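PDB 4CZX: Pab-dependent poly(a)-specific ribonuclease subunit PAN2 from Neurospora crassa, which probably shortens poly(A) tails of mRNA as catalytic subunit of the PAN deadenylation complex, this piece being its N-terminal WD40 domain. Local coordinates for residues Asp72-Ile86 with Met95-Arg107. Numbering follows the deposited sequence.
Sequences DGPLRQFLFVDKGVI and MAARSGVPIWSIR. With PO4 (phosphate ion), chain D.
Arg98 runs extended from CG to NE, with chi1 at -69° placing CG beside its own backbone N, and this carries its guanidinium across Val85 to the Val81-Gly84 turn. There NH1 and NH2 meet Val81 O end-on. The oxygen lies in the guanidinium plane, 3.0 Å from Arg98 NH2 and 3.2 Å from Arg98 NH1. Asp82 O adds a weak bond to NH1. Val85 CG2 sits over one face of the group, toward its rim, and Asp36 forms a salt bridge with NE. One water joins Lys83 O to Arg98 N and NH1. With an alanine here, Val81 O is likely to lose both side-chain donors and Asp36 its charged mate.

Met95 is fully extended, and its CE reaches Val81 CG2 at 3.5 Å. Its CB lies over the Trp104 ring, which donates through NE1 to Val141 O. Val85 and Ala96 form an antiparallel hydrogen-bonded pair, with Val85 N 2.8 Å from Ala96 O. Gly84 CA packs close to that same oxygen.

At the far end, Arg107 NH1 and NH2 grip the two oxygens of Asp72 in a nearly coplanar salt bridge, with NH1 2.7 Å from Asp72 OD2. NE and NH2 also hold a phosphate ion, shared with Arg91. Ile103 N and Trp104 N both bond to Met95 O, a classic beta bulge within a four-stranded antiparallel blade of the WD40 beta-propeller.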
loop_
_atom_site.group_PDB
_atom_site.type_symbol
_atom_site.label_atom_id
_atom_site.label_comp_id
_atom_site.label_asym_id
_atom_site.label_seq_id
_atom_site.Cartn_x
_atom_site.Cartn_y
_atom_site.Cartn_z
ATOM N N ASP A 72 20.500 4.350 -1.406
ATOM C CA ASP A 72 21.767 5.017 -1.106
ATOM C C ASP A 72 22.832 4.049 -0.620
ATOM O O ASP A 72 24.012 4.373 -0.632
ATOM C CB ASP A 72 21.578 6.108 -0.047
ATOM C CG ASP A 72 21.028 7.401 -0.622
ATOM O OD1 ASP A 72 20.647 7.433 -1.816
ATOM O OD2 ASP A 72 20.967 8.396 0.131
ATOM N N GLY A 73 22.423 2.870 -0.170
ATOM C CA GLY A 73 23.392 1.867 0.240
ATOM C C GLY A 73 23.730 1.870 1.726
ATOM O O GLY A 73 22.883 2.175 2.567
ATOM N N PRO A 74 24.981 1.516 2.061
ATOM C CA PRO A 74 25.341 1.252 3.456
ATOM C C PRO A 74 25.372 2.489 4.341
ATOM O O PRO A 74 25.653 3.589 3.877
ATOM C CB PRO A 74 26.758 0.651 3.358
ATOM C CG PRO A 74 27.253 1.036 2.012
ATOM C CD PRO A 74 26.037 1.086 1.125
ATOM N N LEU A 75 25.079 2.281 5.614
ATOM C CA LEU A 75 25.320 3.300 6.622
ATOM C C LEU A 75 26.832 3.276 6.828
ATOM O O LEU A 75 27.375 2.250 7.219
ATOM C CB LEU A 75 24.553 2.998 7.915
ATOM C CG LEU A 75 24.153 4.200 8.781
ATOM C CD1 LEU A 75 23.287 3.759 9.968
ATOM C CD2 LEU A 75 25.391 4.941 9.269
ATOM N N ARG A 76 27.506 4.379 6.523
ATOM C CA ARG A 76 28.971 4.359 6.456
ATOM C C ARG A 76 29.657 4.611 7.789
ATOM O O ARG A 76 30.719 4.029 8.064
ATOM C CB ARG A 76 29.458 5.386 5.433
ATOM C CG ARG A 76 28.842 5.215 4.049
ATOM C CD ARG A 76 29.881 4.793 3.086
ATOM N NE ARG A 76 29.363 4.490 1.764
ATOM C CZ ARG A 76 29.703 3.392 1.093
ATOM N NH1 ARG A 76 30.532 2.521 1.650
ATOM N NH2 ARG A 76 29.196 3.161 -0.112
ATOM N N GLN A 77 29.075 5.490 8.600
ATOM C CA GLN A 77 29.710 5.913 9.861
ATOM C C GLN A 77 28.711 6.646 10.766
ATOM O O GLN A 77 27.760 7.271 10.273
ATOM C CB GLN A 77 30.914 6.821 9.582
ATOM C CG GLN A 77 31.838 7.101 10.797
ATOM C CD GLN A 77 32.801 8.259 10.545
ATOM O OE1 GLN A 77 33.152 8.545 9.401
ATOM N NE2 GLN A 77 33.184 8.965 11.607
ATOM N N PHE A 78 28.942 6.537 12.074
ATOM C CA PHE A 78 28.240 7.313 13.102
ATOM C C PHE A 78 29.168 8.371 13.702
ATOM O O PHE A 78 30.392 8.175 13.765
ATOM C CB PHE A 78 27.761 6.423 14.250
ATOM C CG PHE A 78 26.850 5.302 13.848
ATOM C CD1 PHE A 78 25.491 5.521 13.656
ATOM C CD2 PHE A 78 27.340 4.005 13.744
ATOM C CE1 PHE A 78 24.642 4.464 13.311
ATOM C CE2 PHE A 78 26.500 2.948 13.400
ATOM C CZ PHE A 78 25.146 3.180 13.185
ATOM N N LEU A 79 28.592 9.487 14.144
ATOM C CA LEU A 79 29.267 10.384 15.092
ATOM C C LEU A 79 28.254 10.811 16.143
ATOM O O LEU A 79 27.047 10.810 15.878
ATOM C CB LEU A 79 29.859 11.620 14.413
ATOM C CG LEU A 79 31.171 11.512 13.627
ATOM C CD1 LEU A 79 31.512 12.881 13.066
ATOM C CD2 LEU A 79 32.309 10.981 14.496
ATOM N N PHE A 80 28.747 11.179 17.323
ATOM C CA PHE A 80 27.886 11.456 18.462
ATOM C C PHE A 80 28.131 12.816 19.088
ATOM O O PHE A 80 29.285 13.187 19.361
ATOM C CB PHE A 80 28.072 10.369 19.524
ATOM C CG PHE A 80 27.878 8.993 18.991
ATOM C CD1 PHE A 80 26.599 8.485 18.816
ATOM C CD2 PHE A 80 28.971 8.218 18.614
ATOM C CE1 PHE A 80 26.404 7.215 18.283
ATOM C CE2 PHE A 80 28.789 6.948 18.093
ATOM C CZ PHE A 80 27.504 6.443 17.929
ATOM N N VAL A 81 27.039 13.547 19.324
ATOM C CA VAL A 81 27.073 14.814 20.058
ATOM C C VAL A 81 25.948 14.836 21.088
ATOM O O VAL A 81 25.130 13.917 21.140
ATOM C CB VAL A 81 26.950 16.031 19.120
ATOM C CG1 VAL A 81 28.045 15.978 18.036
ATOM C CG2 VAL A 81 25.584 16.075 18.478
ATOM N N ASP A 82 25.916 15.867 21.925
ATOM C CA ASP A 82 24.906 15.930 22.977
ATOM C C ASP A 82 23.474 15.849 22.439
ATOM O O ASP A 82 22.655 15.107 22.976
ATOM C CB ASP A 82 25.090 17.204 23.807
ATOM C CG ASP A 82 26.329 17.148 24.681
ATOM O OD1 ASP A 82 26.832 16.029 24.927
ATOM O OD2 ASP A 82 26.805 18.215 25.121
ATOM N N LYS A 83 23.181 16.581 21.368
ATOM C CA LYS A 83 21.803 16.659 20.861
ATOM C C LYS A 83 21.328 15.383 20.163
ATOM O O LYS A 83 20.133 15.083 20.149
ATOM C CB LYS A 83 21.661 17.837 19.897
ATOM C CG LYS A 83 21.579 19.207 20.569
ATOM C CD LYS A 83 22.035 20.286 19.595
ATOM C CE LYS A 83 21.427 21.650 19.892
ATOM N NZ LYS A 83 21.846 22.645 18.853
ATOM N N GLY A 84 22.249 14.638 19.565
ATOM C CA GLY A 84 21.854 13.423 18.879
ATOM C C GLY A 84 22.976 12.728 18.139
ATOM O O GLY A 84 24.154 12.950 18.417
ATOM N N VAL A 85 22.591 11.887 17.187
ATOM C CA VAL A 85 23.541 11.080 16.442
ATOM C C VAL A 85 23.628 11.579 15.014
ATOM O O VAL A 85 22.604 11.881 14.394
ATOM C CB VAL A 85 23.132 9.602 16.438
ATOM C CG1 VAL A 85 24.201 8.734 15.687
ATOM C CG2 VAL A 85 22.900 9.124 17.868
ATOM N N ILE A 86 24.847 11.651 14.487
ATOM C CA ILE A 86 25.050 11.986 13.084
ATOM C C ILE A 86 25.355 10.714 12.292
ATOM O O ILE A 86 26.163 9.875 12.710
ATOM C CB ILE A 86 26.172 13.021 12.902
ATOM C CG1 ILE A 86 25.992 14.172 13.905
ATOM C CG2 ILE A 86 26.199 13.560 11.471
ATOM C CD1 ILE A 86 27.084 15.203 13.834
ATOM N N MET A 95 20.956 13.782 10.782
ATOM C CA MET A 95 21.076 13.883 12.224
ATOM C C MET A 95 19.721 13.705 12.892
ATOM O O MET A 95 18.733 14.294 12.465
ATOM C CB MET A 95 21.672 15.226 12.636
ATOM C CG MET A 95 21.903 15.297 14.139
ATOM S SD MET A 95 22.725 16.806 14.665
ATOM C CE MET A 95 22.763 16.513 16.427
ATOM N N ALA A 96 19.679 12.877 13.926
ATOM C CA ALA A 96 18.433 12.618 14.634
ATOM C C ALA A 96 18.742 12.474 16.109
ATOM O O ALA A 96 19.862 12.127 16.477
ATOM C CB ALA A 96 17.752 11.357 14.101
ATOM N N ALA A 97 17.753 12.738 16.948
ATOM C CA ALA A 97 17.876 12.462 18.367
ATOM C C ALA A 97 17.950 10.956 18.517
ATOM O O ALA A 97 17.571 10.223 17.598
ATOM C CB ALA A 97 16.690 13.050 19.142
ATOM N N ARG A 98 18.416 10.484 19.666
ATOM C CA ARG A 98 18.557 9.051 19.895
ATOM C C ARG A 98 17.195 8.348 19.945
ATOM O O ARG A 98 17.103 7.133 19.740
ATOM C CB ARG A 98 19.359 8.813 21.178
ATOM C CG ARG A 98 20.819 9.232 21.019
ATOM C CD ARG A 98 21.556 9.414 22.352
ATOM N NE ARG A 98 22.978 9.674 22.095
ATOM C CZ ARG A 98 23.486 10.883 21.877
ATOM N NH1 ARG A 98 22.702 11.961 21.917
ATOM N NH2 ARG A 98 24.784 11.026 21.640
ATOM N N SER A 99 16.154 9.140 20.209
ATOM C CA SER A 99 14.751 8.726 20.109
ATOM C C SER A 99 14.316 8.324 18.698
ATOM O O SER A 99 13.365 7.552 18.525
ATOM C CB SER A 99 13.856 9.864 20.572
ATOM O OG SER A 99 14.074 11.009 19.764
ATOM N N GLY A 100 14.989 8.883 17.698
ATOM C CA GLY A 100 14.573 8.732 16.316
ATOM C C GLY A 100 13.935 10.000 15.756
ATOM O O GLY A 100 13.678 10.071 14.554
ATOM N N VAL A 101 13.692 10.996 16.615
ATOM C CA VAL A 101 13.148 12.287 16.172
ATOM C C VAL A 101 14.135 13.017 15.262
ATOM O O VAL A 101 15.254 13.316 15.673
ATOM C CB VAL A 101 12.797 13.219 17.364
ATOM C CG1 VAL A 101 12.427 14.621 16.871
ATOM C CG2 VAL A 101 11.670 12.630 18.204
ATOM N N PRO A 102 13.720 13.311 14.020
ATOM C CA PRO A 102 14.621 13.962 13.065
ATOM C C PRO A 102 15.090 15.335 13.529
ATOM O O PRO A 102 14.305 16.100 14.104
ATOM C CB PRO A 102 13.762 14.077 11.798
ATOM C CG PRO A 102 12.813 12.920 11.907
ATOM C CD PRO A 102 12.460 12.894 13.380
ATOM N N ILE A 103 16.366 15.635 13.287
ATOM C CA ILE A 103 16.921 16.935 13.636
ATOM C C ILE A 103 17.256 17.739 12.379
ATOM O O ILE A 103 16.795 18.877 12.240
ATOM C CB ILE A 103 18.166 16.791 14.535
ATOM C CG1 ILE A 103 17.743 16.299 15.924
ATOM C CG2 ILE A 103 18.914 18.113 14.639
ATOM C CD1 ILE A 103 18.896 16.020 16.865
ATOM N N TRP A 104 18.071 17.175 11.484
ATOM C CA TRP A 104 18.217 17.746 10.142
ATOM C C TRP A 104 18.655 16.739 9.081
ATOM O O TRP A 104 19.026 15.600 9.372
ATOM C CB TRP A 104 19.182 18.947 10.133
ATOM C CG TRP A 104 20.558 18.803 10.807
ATOM C CD1 TRP A 104 20.951 19.397 11.975
ATOM C CD2 TRP A 104 21.709 18.079 10.322
ATOM N NE1 TRP A 104 22.260 19.078 12.258
ATOM C CE2 TRP A 104 22.749 18.269 11.265
ATOM C CE3 TRP A 104 21.961 17.285 9.192
ATOM C CZ2 TRP A 104 24.014 17.696 11.116
ATOM C CZ3 TRP A 104 23.222 16.713 9.047
ATOM C CH2 TRP A 104 24.233 16.922 10.006
ATOM N N SER A 105 18.585 17.176 7.831
ATOM C CA SER A 105 18.874 16.313 6.694
ATOM C C SER A 105 19.604 17.126 5.639
ATOM O O SER A 105 19.129 18.176 5.219
ATOM C CB SER A 105 17.576 15.714 6.128
ATOM O OG SER A 105 17.845 14.842 5.038
ATOM N N ILE A 106 20.781 16.661 5.234
ATOM C CA ILE A 106 21.545 17.369 4.230
ATOM C C ILE A 106 21.824 16.426 3.062
ATOM O O ILE A 106 22.447 15.377 3.222
ATOM C CB ILE A 106 22.870 17.927 4.808
ATOM C CG1 ILE A 106 22.578 18.899 5.961
ATOM C CG2 ILE A 106 23.672 18.618 3.719
ATOM C CD1 ILE A 106 23.827 19.456 6.646
ATOM N N ARG A 107 21.328 16.795 1.889
ATOM C CA ARG A 107 21.524 15.991 0.689
ATOM C C ARG A 107 22.044 16.924 -0.391
ATOM O O ARG A 107 21.290 17.405 -1.240
ATOM C CB ARG A 107 20.225 15.297 0.263
ATOM C CG ARG A 107 20.438 14.160 -0.744
ATOM C CD ARG A 107 19.139 13.469 -1.168
ATOM N NE ARG A 107 19.448 12.376 -2.090
ATOM C CZ ARG A 107 19.771 11.140 -1.707
ATOM N NH1 ARG A 107 19.792 10.818 -0.419
ATOM N NH2 ARG A 107 20.075 10.221 -2.614
HETATM P P PO4 D . 19.016 12.275 -5.889
HETATM O O1 PO4 D . 20.100 12.589 -6.894
HETATM O O2 PO4 D . 19.163 10.836 -5.450
HETATM O O3 PO4 D . 19.144 13.200 -4.702
HETATM O O4 PO4 D . 17.657 12.481 -6.523
HETATM O O HOH W 1 19.681 12.546 21.585
#